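Local coordinates for ICChI, a glycosylated chitinase (Ipomoea carnea, PDB 6IDN), which hydrolyses chitin and has lysozyme activity, as a glycosylated plant enzyme with a TIM-barrel fold of glycosyl hydrolase family 18, at residues Arg17-Thr22 with Asp26-Gly31; Thr136-Leu141 with Ser174-Val179; Glu169-Ser174 with Ser207-Asp212; Thr196-Ser201 with Ser238-Thr243; Ile231-Leu236 with Ser266-Asp271. All coordinates share one frame; numbering follows the deposited sequence. Where two conformers were deposited one is given.

Overall arrangement
The barrel is tied together by contacts that follow the chain round its outside. Near the N terminus, interaction 1 closes a short loop between helix 16-21 and strand 27-36. Interaction 2 then leans helix 134-148 on the approach to strand 178-182, and interaction 3 brings the end of helix 168-171 to the loop before strand 213-219; the two cross along the chain and share Ser174. Interaction 4 sets helix 196-206 beside helix 233-244 and crosses both interaction 3 and interaction 5, which joins that same helix to the C-terminal helix 264-268. The circle comes round through a salt bridge from Lys269 of interaction 5 to Asp26 of interaction 1.

Interaction 1. Residues Arg17-Thr22 with Asp26-Gly31; sequences RETCDT and DIINIG
Ile28 reaches from its strand toward Thr19 and Cys20 on the helix that precedes it, and its side chain can be followed atom by atom. From CB the branches part: CG2 stands anti to the backbone N, while a chi1 of -45° sets CG1 beside that N and anti to the carbonyl carbon, and it is the CG1 arm that crosses the gap. CG1 itself lies 4.1 Å from Cys20 SG, an apolar contact with the sulfur. At the tip, CD1 comes to 3.9 Å from Thr19 CG2, methyl against methyl, the two side chains set at a slant. Thr19 offers this methyl because its hydroxyl is turned back to its own helix, where OG1 is bonded to Ser15 O. Farther along, Thr19 O takes two donors from Thr22: OG1 at 2.9 Å, almost in line with the carbonyl (162° at the oxygen), and N at 3.3 Å. The arrangement belongs to a beta-alpha-beta unit of the TIM barrel, with helix 16-21 linking strand 2-7 to strand 27-36. Cys20 has a second tie, its disulfide to Cys67 on helix 60-69, so one residue joins two outer helices and touches the strand. The chemistry is therefore divided: van der Waals packing seats helix on strand, while the covalent bond fixes the sulfur against which Ile28 rests.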
# COMPACT_ATOMS: atom_id res chain seq x y z
N ARG A 17 -16.69 4.36 -0.91
CA ARG A 17 -17.32 5.44 -0.15
C ARG A 17 -17.60 5.02 1.28
O ARG A 17 -17.33 5.77 2.23
CB ARG A 17 -18.61 5.90 -0.84
CG ARG A 17 -19.40 6.93 -0.01
CD ARG A 17 -20.73 7.33 -0.64
NE ARG A 17 -20.54 8.03 -1.90
CZ ARG A 17 -20.45 9.35 -2.02
NH1 ARG A 17 -20.56 10.12 -0.95
NH2 ARG A 17 -20.27 9.90 -3.21
N GLU A 18 -18.17 3.82 1.47
CA GLU A 18 -18.45 3.34 2.81
C GLU A 18 -17.16 3.15 3.60
O GLU A 18 -17.11 3.43 4.81
CB GLU A 18 -19.23 2.03 2.75
CG GLU A 18 -20.68 2.21 2.31
CD GLU A 18 -21.34 0.91 1.92
OE1 GLU A 18 -20.63 -0.10 1.72
OE2 GLU A 18 -22.58 0.89 1.82
N THR A 19 -16.12 2.67 2.94
CA THR A 19 -14.83 2.53 3.59
C THR A 19 -14.32 3.88 4.09
O THR A 19 -13.89 4.01 5.24
CB THR A 19 -13.86 1.89 2.61
OG1 THR A 19 -14.35 0.58 2.28
CG2 THR A 19 -12.44 1.78 3.20
N CYS A 20 -14.39 4.90 3.24
CA CYS A 20 -13.97 6.22 3.68
C CYS A 20 -14.87 6.76 4.78
O CYS A 20 -14.40 7.42 5.71
CB CYS A 20 -13.92 7.18 2.49
SG CYS A 20 -12.57 6.75 1.40
N ASP A 21 -16.18 6.47 4.70
CA ASP A 21 -17.12 6.97 5.69
C ASP A 21 -16.99 6.31 7.06
O ASP A 21 -17.67 6.74 8.00
CB ASP A 21 -18.55 6.81 5.15
CG ASP A 21 -18.99 7.99 4.29
OD1 ASP A 21 -18.51 9.12 4.51
OD2 ASP A 21 -19.84 7.79 3.39
N THR A 22 -16.14 5.30 7.23
CA THR A 22 -15.84 4.84 8.59
C THR A 22 -15.11 5.91 9.38
O THR A 22 -15.16 5.89 10.62
CB THR A 22 -14.99 3.57 8.58
OG1 THR A 22 -13.66 3.87 8.14
CG2 THR A 22 -15.61 2.52 7.68
N ASP A 26 -6.94 7.13 6.99
CA ASP A 26 -6.35 8.30 6.38
C ASP A 26 -5.80 8.04 5.00
O ASP A 26 -5.60 9.00 4.25
CB ASP A 26 -5.21 8.82 7.27
CG ASP A 26 -5.68 9.08 8.68
OD1 ASP A 26 -6.22 10.19 8.93
OD2 ASP A 26 -5.55 8.17 9.53
N ILE A 27 -5.54 6.77 4.66
CA ILE A 27 -4.99 6.34 3.37
C ILE A 27 -5.69 5.06 2.95
O ILE A 27 -5.86 4.15 3.77
CB ILE A 27 -3.47 6.10 3.44
CG1 ILE A 27 -2.77 7.38 3.90
CG2 ILE A 27 -2.95 5.67 2.10
CD1 ILE A 27 -1.34 7.17 4.31
N ILE A 28 -6.11 4.98 1.69
CA ILE A 28 -6.69 3.77 1.12
C ILE A 28 -5.77 3.29 0.01
O ILE A 28 -5.52 4.03 -0.95
CB ILE A 28 -8.10 3.99 0.54
CG1 ILE A 28 -8.97 4.82 1.48
CG2 ILE A 28 -8.76 2.64 0.20
CD1 ILE A 28 -9.37 4.10 2.72
N ASN A 29 -5.29 2.05 0.12
CA ASN A 29 -4.55 1.42 -0.97
C ASN A 29 -5.52 0.55 -1.76
O ASN A 29 -6.01 -0.46 -1.24
CB ASN A 29 -3.40 0.57 -0.44
CG ASN A 29 -2.37 1.38 0.28
OD1 ASN A 29 -1.99 2.45 -0.18
ND2 ASN A 29 -1.88 0.84 1.40
N ILE A 30 -5.76 0.90 -3.02
CA ILE A 30 -6.64 0.12 -3.89
C ILE A 30 -5.78 -0.93 -4.59
O ILE A 30 -4.92 -0.60 -5.41
CB ILE A 30 -7.36 1.01 -4.91
CG1 ILE A 30 -8.27 2.05 -4.22
CG2 ILE A 30 -8.15 0.16 -5.91
CD1 ILE A 30 -9.04 2.95 -5.20
N GLY A 31 -6.01 -2.20 -4.27
CA GLY A 31 -5.25 -3.30 -4.87
C GLY A 31 -6.17 -4.16 -5.70
O GLY A 31 -7.34 -4.33 -5.35

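Interaction 2. Residues Thr136-Leu141 with Ser174-Val179; sequences TLAEQL and SLFDYV
The methyl of Ala138 approaches the ring of Phe176 obliquely, its CB lying 3.7 Å from Phe176 CE1 and 3.8 Å from Phe176 CZ. A second aromatic, Phe124 of strand 121-126, meets the same ring in an edge-to-face pair, and Leu154 and Ala156 of strand 153-156 also touch it. In the TIM barrel this is an outer helix packing on the segment that leads into strand 178-182. Helix 134-148 links strands 121-126 and 153-156 on the outside, and the residues ahead of the next strand fold against it. The bond from CA to CB of Phe176 does not aim at the helix; it is chi1 (-83°), with CG anti to the carbonyl carbon, that carries the far end of the ring to Ala138. Just upstream, Ser174 takes a positive phi (68°) as the chain leaves helix 168-171. Leu175, next in sequence, points its CB toward helix 134-148. It shares its contact with the aliphatic part of Glu139, whose chain runs extended past CG and meets the leucine at about a right angle. Of the leucine's two methyls it is CD1 that touches, 3.8 Å from Glu139 CG and 4.2 Å from Glu139 CA.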
# COMPACT_ATOMS: atom_id res chain seq x y z
N THR A 136 14.03 2.16 -10.44
CA THR A 136 13.85 3.03 -11.60
C THR A 136 12.39 3.44 -11.75
O THR A 136 12.09 4.61 -12.03
CB THR A 136 14.36 2.30 -12.86
OG1 THR A 136 15.73 1.89 -12.65
CG2 THR A 136 14.30 3.20 -14.09
N LEU A 137 11.45 2.52 -11.50
CA LEU A 137 10.03 2.88 -11.56
C LEU A 137 9.71 3.98 -10.56
O LEU A 137 9.02 4.96 -10.91
CB LEU A 137 9.15 1.63 -11.32
CG LEU A 137 7.63 1.84 -11.27
CD1 LEU A 137 7.13 2.50 -12.58
CD2 LEU A 137 6.91 0.53 -11.00
N ALA A 138 10.21 3.87 -9.33
CA ALA A 138 9.96 4.92 -8.34
C ALA A 138 10.57 6.24 -8.79
O ALA A 138 9.94 7.30 -8.64
CB ALA A 138 10.52 4.52 -6.97
N GLU A 139 11.79 6.20 -9.34
CA GLU A 139 12.45 7.42 -9.80
C GLU A 139 11.68 8.05 -10.96
O GLU A 139 11.54 9.27 -11.03
CB GLU A 139 13.90 7.08 -10.20
CG GLU A 139 14.83 6.86 -8.96
CD GLU A 139 16.20 6.31 -9.31
OE1 GLU A 139 16.37 5.78 -10.43
OE2 GLU A 139 17.13 6.41 -8.47
N GLN A 140 11.17 7.23 -11.88
CA GLN A 140 10.46 7.80 -13.01
C GLN A 140 9.11 8.37 -12.60
O GLN A 140 8.68 9.39 -13.17
CB GLN A 140 10.29 6.76 -14.11
CG GLN A 140 11.62 6.28 -14.71
CD GLN A 140 12.30 7.30 -15.62
OE1 GLN A 140 13.43 7.07 -16.06
NE2 GLN A 140 11.64 8.40 -15.91
N LEU A 141 8.43 7.75 -11.63
CA LEU A 141 7.21 8.35 -11.08
C LEU A 141 7.51 9.67 -10.37
O LEU A 141 6.73 10.63 -10.47
CB LEU A 141 6.55 7.38 -10.10
CG LEU A 141 5.85 6.20 -10.77
CD1 LEU A 141 5.52 5.13 -9.73
CD2 LEU A 141 4.59 6.63 -11.48
N SER A 174 15.57 6.26 -1.30
CA SER A 174 15.24 7.31 -0.34
C SER A 174 14.07 8.17 -0.80
O SER A 174 13.84 9.24 -0.22
CB SER A 174 16.44 8.22 -0.04
OG SER A 174 17.60 7.45 0.26
N LEU A 175 13.31 7.73 -1.81
CA LEU A 175 12.23 8.53 -2.37
C LEU A 175 10.85 8.12 -1.87
O LEU A 175 9.85 8.74 -2.25
CB LEU A 175 12.26 8.46 -3.90
CG LEU A 175 13.49 9.11 -4.54
CD1 LEU A 175 13.46 8.96 -6.04
CD2 LEU A 175 13.61 10.59 -4.14
N PHE A 176 10.75 7.10 -1.02
CA PHE A 176 9.40 6.68 -0.63
C PHE A 176 8.86 7.54 0.51
O PHE A 176 9.53 7.78 1.52
CB PHE A 176 9.39 5.19 -0.27
CG PHE A 176 9.28 4.33 -1.48
CD1 PHE A 176 10.38 4.12 -2.28
CD2 PHE A 176 8.05 3.85 -1.89
CE1 PHE A 176 10.29 3.37 -3.45
CE2 PHE A 176 7.94 3.10 -3.06
CZ PHE A 176 9.06 2.86 -3.84
N ASP A 177 7.63 8.03 0.30
CA ASP A 177 6.93 8.82 1.31
C ASP A 177 6.42 7.96 2.44
O ASP A 177 6.39 8.40 3.59
CB ASP A 177 5.77 9.56 0.64
CG ASP A 177 6.25 10.45 -0.46
OD1 ASP A 177 6.75 11.55 -0.14
OD2 ASP A 177 6.20 10.05 -1.65
N TYR A 178 6.03 6.73 2.13
CA TYR A 178 5.45 5.81 3.10
C TYR A 178 6.09 4.45 2.91
O TYR A 178 6.27 4.01 1.78
CB TYR A 178 3.92 5.66 2.92
CG TYR A 178 3.14 6.95 3.03
CD1 TYR A 178 2.92 7.73 1.90
CD2 TYR A 178 2.65 7.39 4.24
CE1 TYR A 178 2.25 8.90 1.98
CE2 TYR A 178 1.94 8.58 4.32
CZ TYR A 178 1.76 9.33 3.18
OH TYR A 178 1.07 10.52 3.20
N VAL A 179 6.39 3.77 4.01
CA VAL A 179 6.79 2.36 3.95
C VAL A 179 6.01 1.68 5.08
O VAL A 179 6.17 2.06 6.24
CB VAL A 179 8.30 2.12 4.11
CG1 VAL A 179 8.56 0.61 4.19
CG2 VAL A 179 9.05 2.73 2.92

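Interaction 3. Residues Glu169-Ser174 with Ser207-Asp212; sequences EAINTS and STILTD. With NAG (2-acetamido-2-deoxy-beta-D-glucopyranose), chain C.
Ile209 opens the contact by fitting itself round a single methyl of Ile171. Its chi1 of 71° places CG1 between the backbone N and the carbonyl carbon and so sets the two branches; CB, CG2 and CD1 each touch Ile171 CG2, the nearest being Ile209 CD1 at 3.8 Å. Elsewhere Ile209 touches Phe162 and Val179. Leu210 follows, and here the backbone takes over: its N donates to water 2 over 2.9 Å, and its O accepts from water 1 over 2.8 Å. Both waters donate in turn to Ile171 O, water 1 at 2.9 Å and water 2 at 3.0 Å from that oxygen, which also receives Ser174 N in a type I turn. The side chain of Leu210 lies along Ser174, with CD2 3.7 Å from Ser174 OG. Next comes Thr211, which looks elsewhere, its OG1 bonded to Phe176 O. In the barrel this joins the loop entering strand 213-219 to the end of helix 168-171, from which the chain runs on to strand 178-182. That turn carries a glycan: Asn172, in the sequon Asn172-Thr173-Ser174, is bound through ND2 to NAG C1 (1.4 Å), and Arg168 hydrogen-bonds the sugar. Because Ile171 O and Leu210 O are both acceptors, they could not bond to each other; water 1, giving a hydrogen to each, bridges them, and water 2 links Ile171 O to Leu210 N.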
# COMPACT_ATOMS: atom_id res chain seq x y z
N GLU A 169 15.87 -2.40 -3.14
CA GLU A 169 16.44 -1.40 -4.03
C GLU A 169 15.52 -0.20 -4.16
O GLU A 169 15.98 0.95 -4.18
CB GLU A 169 16.71 -1.99 -5.42
CG GLU A 169 17.86 -2.98 -5.48
CD GLU A 169 18.09 -3.51 -6.88
OE1 GLU A 169 17.21 -3.30 -7.75
OE2 GLU A 169 19.14 -4.14 -7.15
N ALA A 170 14.22 -0.44 -4.28
CA ALA A 170 13.29 0.68 -4.38
C ALA A 170 13.34 1.52 -3.11
O ALA A 170 13.45 2.75 -3.17
CB ALA A 170 11.87 0.14 -4.63
N ILE A 171 13.31 0.86 -1.95
CA ILE A 171 13.34 1.61 -0.70
C ILE A 171 14.64 2.38 -0.55
O ILE A 171 14.66 3.48 -0.01
CB ILE A 171 13.07 0.66 0.49
CG1 ILE A 171 11.58 0.28 0.46
CG2 ILE A 171 13.40 1.33 1.82
CD1 ILE A 171 11.24 -0.94 1.34
N ASN A 172 15.76 1.83 -1.05
CA ASN A 172 17.06 2.47 -0.92
C ASN A 172 17.21 3.70 -1.81
O ASN A 172 18.25 4.37 -1.73
CB ASN A 172 18.15 1.45 -1.27
CG ASN A 172 19.46 1.68 -0.54
OD1 ASN A 172 19.64 2.63 0.24
ND2 ASN A 172 20.40 0.78 -0.78
N THR A 173 16.22 4.00 -2.66
CA THR A 173 16.25 5.25 -3.42
C THR A 173 16.08 6.46 -2.52
O THR A 173 16.39 7.58 -2.95
CB THR A 173 15.14 5.33 -4.48
OG1 THR A 173 13.84 5.32 -3.86
CG2 THR A 173 15.26 4.21 -5.53
N SER A 174 15.57 6.26 -1.30
CA SER A 174 15.24 7.31 -0.34
C SER A 174 14.07 8.17 -0.80
O SER A 174 13.84 9.24 -0.22
CB SER A 174 16.44 8.22 -0.04
OG SER A 174 17.60 7.45 0.26
N SER A 207 14.28 1.01 11.13
CA SER A 207 14.65 2.37 11.51
C SER A 207 15.74 2.95 10.62
O SER A 207 15.87 4.17 10.54
CB SER A 207 15.11 2.39 12.97
OG SER A 207 16.37 1.73 13.10
N THR A 208 16.51 2.10 9.94
CA THR A 208 17.65 2.59 9.17
C THR A 208 17.28 3.05 7.77
O THR A 208 18.11 3.66 7.09
CB THR A 208 18.77 1.53 9.06
OG1 THR A 208 18.38 0.45 8.19
CG2 THR A 208 19.14 0.99 10.45
N ILE A 209 16.06 2.79 7.30
CA ILE A 209 15.73 3.22 5.95
C ILE A 209 15.36 4.70 5.95
O ILE A 209 14.98 5.28 6.97
CB ILE A 209 14.60 2.37 5.34
CG1 ILE A 209 13.23 2.66 5.99
CG2 ILE A 209 15.01 0.90 5.37
CD1 ILE A 209 12.03 2.05 5.27
N LEU A 210 15.51 5.33 4.78
CA LEU A 210 15.14 6.72 4.60
C LEU A 210 13.73 6.75 4.03
O LEU A 210 13.53 6.59 2.82
CB LEU A 210 16.12 7.45 3.68
CG LEU A 210 17.38 7.97 4.37
CD1 LEU A 210 18.35 6.84 4.72
CD2 LEU A 210 18.08 9.04 3.53
N THR A 211 12.75 7.00 4.89
CA THR A 211 11.39 7.25 4.46
C THR A 211 10.81 8.30 5.38
O THR A 211 11.22 8.41 6.54
CB THR A 211 10.53 5.98 4.48
OG1 THR A 211 9.23 6.27 3.93
CG2 THR A 211 10.34 5.44 5.90
N ASP A 212 9.86 9.09 4.87
CA ASP A 212 9.29 10.14 5.72
C ASP A 212 8.35 9.56 6.78
O ASP A 212 8.27 10.11 7.88
CB ASP A 212 8.55 11.17 4.87
CG ASP A 212 9.51 12.14 4.20
OD1 ASP A 212 10.46 12.58 4.88
OD2 ASP A 212 9.30 12.46 3.01
C1 NAG C . 21.69 0.85 -0.17
C2 NAG C . 22.12 -0.50 0.40
C3 NAG C . 23.55 -0.43 0.92
C4 NAG C . 24.48 0.13 -0.15
C5 NAG C . 23.94 1.46 -0.66
C6 NAG C . 24.73 2.05 -1.81
C7 NAG C . 20.38 -1.98 1.32
C8 NAG C . 19.49 -2.27 2.49
N2 NAG C . 21.19 -0.92 1.44
O3 NAG C . 24.01 -1.73 1.30
O4 NAG C . 25.78 0.33 0.38
O5 NAG C . 22.61 1.26 -1.16
O6 NAG C . 24.17 3.27 -2.26
O7 NAG C . 20.38 -2.69 0.32
O HOH W 1 12.58 5.38 0.50
O HOH W 2 16.34 3.84 2.40

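Interaction 4. Residues Thr196-Ser201 with Ser238-Thr243; sequences TNLLNS and SEVLPT
Leu199 carries the largest share of the contact, laying both of its methyls against the neighbouring helix. CD2 meets Thr243 CG2 at 3.7 Å, the two side chains crossing at about a right angle, while CD1 comes to 4.1 Å from the backbone oxygen Glu239 O, one turn earlier. Thr243 presents carbon because its chi1 of -63° sets OG1 beside the backbone N, which leaves CG2 anti to that N and turned to the leucine. The two helices are adjacent members of the outer layer of the TIM barrel, each following a parallel strand, and their segments run the same way, 10° apart with axes 10.9 Å from each other. An alanine at Leu199 is likely to leave Thr243 CG2 and the carbonyl of Glu239 without their apolar cover and to open a gap between the helices. Nearer the sheet, Val240 takes the next largest share, with CG1 4.1 Å from Leu198 CD2; both residues also rest on Leu216 of strand 213-219. Val240 sits in a wider pi-type turn covering 238-240, and just beyond it the helix kinks: Pro242 has no N-H to give, and Thr243 N makes only a weak bond to Val240 O.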
# COMPACT_ATOMS: atom_id res chain seq x y z
N THR A 196 9.08 -9.09 21.08
CA THR A 196 10.52 -8.84 21.08
C THR A 196 11.10 -8.82 19.66
O THR A 196 11.81 -7.88 19.29
CB THR A 196 11.25 -9.88 21.92
OG1 THR A 196 10.75 -9.86 23.26
CG2 THR A 196 12.74 -9.57 21.94
N ASN A 197 10.82 -9.85 18.87
CA ASN A 197 11.39 -9.89 17.52
C ASN A 197 10.84 -8.76 16.65
O ASN A 197 11.58 -8.17 15.85
CB ASN A 197 11.11 -11.24 16.86
CG ASN A 197 11.95 -12.37 17.43
OD1 ASN A 197 12.97 -12.15 18.09
ND2 ASN A 197 11.52 -13.60 17.18
N LEU A 198 9.55 -8.45 16.80
CA LEU A 198 8.95 -7.35 16.04
C LEU A 198 9.66 -6.04 16.36
O LEU A 198 10.06 -5.29 15.46
CB LEU A 198 7.46 -7.26 16.38
CG LEU A 198 6.62 -6.14 15.77
CD1 LEU A 198 5.18 -6.63 15.75
CD2 LEU A 198 6.72 -4.84 16.58
N LEU A 199 9.81 -5.74 17.65
CA LEU A 199 10.43 -4.48 18.05
C LEU A 199 11.90 -4.43 17.66
O LEU A 199 12.40 -3.38 17.25
CB LEU A 199 10.25 -4.29 19.55
CG LEU A 199 8.79 -4.06 19.96
CD1 LEU A 199 8.65 -4.07 21.48
CD2 LEU A 199 8.24 -2.76 19.35
N ASN A 200 12.61 -5.57 17.75
CA ASN A 200 14.00 -5.59 17.31
C ASN A 200 14.12 -5.31 15.82
O ASN A 200 14.98 -4.54 15.38
CB ASN A 200 14.64 -6.94 17.66
CG ASN A 200 14.98 -7.07 19.13
OD1 ASN A 200 15.01 -6.07 19.87
ND2 ASN A 200 15.26 -8.29 19.57
N SER A 201 13.27 -5.95 15.01
CA SER A 201 13.23 -5.65 13.58
C SER A 201 12.95 -4.18 13.33
O SER A 201 13.66 -3.51 12.57
CB SER A 201 12.16 -6.52 12.91
OG SER A 201 12.06 -6.21 11.53
N SER A 238 -0.89 -1.82 24.48
CA SER A 238 -0.08 -1.78 25.69
C SER A 238 1.36 -2.19 25.47
O SER A 238 2.24 -1.75 26.22
CB SER A 238 -0.71 -2.67 26.77
OG SER A 238 -0.69 -4.03 26.38
N GLU A 239 1.65 -3.03 24.47
CA GLU A 239 2.99 -3.58 24.29
C GLU A 239 3.76 -3.00 23.12
O GLU A 239 4.99 -3.04 23.14
CB GLU A 239 2.94 -5.10 24.09
CG GLU A 239 2.30 -5.85 25.23
CD GLU A 239 1.90 -7.26 24.88
OE1 GLU A 239 2.52 -7.83 23.95
OE2 GLU A 239 1.00 -7.81 25.56
N VAL A 240 3.09 -2.51 22.08
CA VAL A 240 3.78 -2.20 20.83
C VAL A 240 3.71 -0.71 20.50
O VAL A 240 4.75 -0.06 20.32
CB VAL A 240 3.21 -3.03 19.68
CG1 VAL A 240 3.82 -2.59 18.34
CG2 VAL A 240 3.46 -4.50 19.94
N LEU A 241 2.50 -0.17 20.40
CA LEU A 241 2.35 1.23 20.00
C LEU A 241 3.19 2.20 20.82
O LEU A 241 3.88 3.04 20.21
CB LEU A 241 0.86 1.63 20.04
CG LEU A 241 0.04 1.03 18.89
CD1 LEU A 241 -1.41 1.41 19.00
CD2 LEU A 241 0.59 1.46 17.54
N PRO A 242 3.22 2.15 22.15
CA PRO A 242 4.03 3.15 22.89
C PRO A 242 5.52 3.04 22.60
O PRO A 242 6.23 4.05 22.71
CB PRO A 242 3.71 2.84 24.36
CG PRO A 242 2.47 2.01 24.35
CD PRO A 242 2.50 1.24 23.07
N THR A 243 6.01 1.86 22.22
CA THR A 243 7.42 1.71 21.89
C THR A 243 7.73 2.26 20.50
O THR A 243 8.67 3.05 20.34
CB THR A 243 7.83 0.23 22.00
OG1 THR A 243 7.66 -0.23 23.36
CG2 THR A 243 9.29 0.05 21.58

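Interaction 5. Residues Ile231-Leu236 with Ser266-Asp271; sequences IEADDL and SKIKPD. With CA (calcium ion), chain E.
Ile268 and Leu236 are brought together by their first torsions. In Ile268 a chi1 of 68° tucks CG1 between the backbone N and the carbonyl carbon and leaves CG2 facing helix 233-244; in Leu236 CG stands anti to the backbone N (chi1 -179°), carrying CD2 across to it. Ile268 CG2 then lies 3.9 Å from both Leu236 CD2 and Ala233 CB, a methyl held between a leucine and an alanine one turn apart. Lys267 adds its aliphatic part, with CB and CD each 4.0 Å from Ala233 CB. In the TIM barrel this is where the C-terminal helix 264-268, after the last strand, packs on the start of the helix before it. That start is capped by Glu232, whose carboxylate is met from above its plane: OE2 takes Asp234 N at 3.0 Å, nearly straight (166°), and OE1 takes Asp235 N at 3.1 Å. Lys269 leads away from the helix to a salt bridge with Asp26, just before strand 27-36. Asp235, which takes no part in the packing, binds a calcium ion through OD2 at 2.2 Å, while a water on the same ion donates to Asp235 OD1.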
# COMPACT_ATOMS: atom_id res chain seq x y z
N ILE A 231 -2.17 -9.27 16.26
CA ILE A 231 -1.96 -8.82 17.64
C ILE A 231 -3.32 -8.37 18.17
O ILE A 231 -3.95 -7.49 17.58
CB ILE A 231 -0.95 -7.67 17.72
CG1 ILE A 231 0.31 -7.99 16.91
CG2 ILE A 231 -0.56 -7.35 19.17
CD1 ILE A 231 1.35 -6.84 16.90
N GLU A 232 -3.77 -8.98 19.27
CA GLU A 232 -5.02 -8.53 19.87
C GLU A 232 -4.91 -7.05 20.21
O GLU A 232 -3.84 -6.57 20.58
CB GLU A 232 -5.34 -9.37 21.11
CG GLU A 232 -6.70 -9.10 21.71
CD GLU A 232 -6.64 -8.00 22.75
OE1 GLU A 232 -5.57 -7.86 23.38
OE2 GLU A 232 -7.66 -7.29 22.94
N ALA A 233 -6.02 -6.33 20.05
CA ALA A 233 -5.97 -4.87 20.10
C ALA A 233 -5.37 -4.36 21.41
O ALA A 233 -4.53 -3.45 21.40
CB ALA A 233 -7.38 -4.30 19.89
N ASP A 234 -5.76 -4.95 22.54
CA ASP A 234 -5.27 -4.46 23.83
C ASP A 234 -3.76 -4.68 23.97
O ASP A 234 -3.05 -3.84 24.53
CB ASP A 234 -6.04 -5.11 24.97
CG ASP A 234 -7.45 -4.55 25.10
OD1 ASP A 234 -7.64 -3.35 24.79
OD2 ASP A 234 -8.36 -5.29 25.51
N ASP A 235 -3.26 -5.80 23.44
CA ASP A 235 -1.82 -6.05 23.45
C ASP A 235 -1.09 -5.06 22.56
O ASP A 235 0.02 -4.63 22.88
CB ASP A 235 -1.52 -7.47 22.98
CG ASP A 235 -1.85 -8.53 24.02
OD1 ASP A 235 -2.27 -8.22 25.17
OD2 ASP A 235 -1.69 -9.70 23.66
N LEU A 236 -1.64 -4.76 21.38
CA LEU A 236 -1.02 -3.76 20.53
C LEU A 236 -0.90 -2.43 21.26
O LEU A 236 0.16 -1.79 21.25
CB LEU A 236 -1.84 -3.59 19.24
CG LEU A 236 -1.28 -2.59 18.24
CD1 LEU A 236 0.01 -3.14 17.63
CD2 LEU A 236 -2.29 -2.27 17.15
N SER A 266 -11.34 0.54 14.73
CA SER A 266 -12.11 1.31 15.70
C SER A 266 -11.54 1.15 17.10
O SER A 266 -11.53 2.10 17.89
CB SER A 266 -13.58 0.88 15.66
OG SER A 266 -14.21 1.26 14.45
N LYS A 267 -11.03 -0.05 17.42
CA LYS A 267 -10.49 -0.29 18.75
C LYS A 267 -9.13 0.36 18.95
O LYS A 267 -8.79 0.72 20.08
CB LYS A 267 -10.36 -1.80 19.00
CG LYS A 267 -11.65 -2.55 19.26
CD LYS A 267 -11.38 -4.05 19.32
CE LYS A 267 -12.66 -4.86 19.41
NZ LYS A 267 -13.36 -4.57 20.67
N ILE A 268 -8.34 0.52 17.90
CA ILE A 268 -6.97 1.01 18.06
C ILE A 268 -6.80 2.48 17.69
O ILE A 268 -5.81 3.09 18.12
CB ILE A 268 -5.96 0.14 17.28
CG1 ILE A 268 -6.13 0.31 15.76
CG2 ILE A 268 -6.07 -1.32 17.70
CD1 ILE A 268 -5.02 -0.36 14.95
N LYS A 269 -7.72 3.06 16.92
CA LYS A 269 -7.46 4.39 16.36
C LYS A 269 -7.07 5.44 17.39
O LYS A 269 -6.09 6.16 17.14
CB LYS A 269 -8.66 4.88 15.54
CG LYS A 269 -8.37 6.20 14.80
CD LYS A 269 -9.19 6.36 13.54
CE LYS A 269 -8.77 7.60 12.73
NZ LYS A 269 -7.55 7.39 11.87
N PRO A 270 -7.73 5.57 18.55
CA PRO A 270 -7.31 6.61 19.50
C PRO A 270 -5.86 6.50 19.93
O PRO A 270 -5.25 7.52 20.27
CB PRO A 270 -8.28 6.42 20.68
CG PRO A 270 -9.44 5.71 20.11
CD PRO A 270 -8.92 4.83 19.03
N ASP A 271 -5.29 5.30 19.92
CA ASP A 271 -3.91 5.09 20.36
C ASP A 271 -2.91 5.08 19.22
O ASP A 271 -1.70 5.00 19.48
CB ASP A 271 -3.81 3.78 21.15
CG ASP A 271 -4.52 3.87 22.49
OD1 ASP A 271 -4.03 4.59 23.39
OD2 ASP A 271 -5.58 3.23 22.66
CA CA E . -1.25 -11.29 25.16
O HOH W 3 -2.66 -10.29 26.56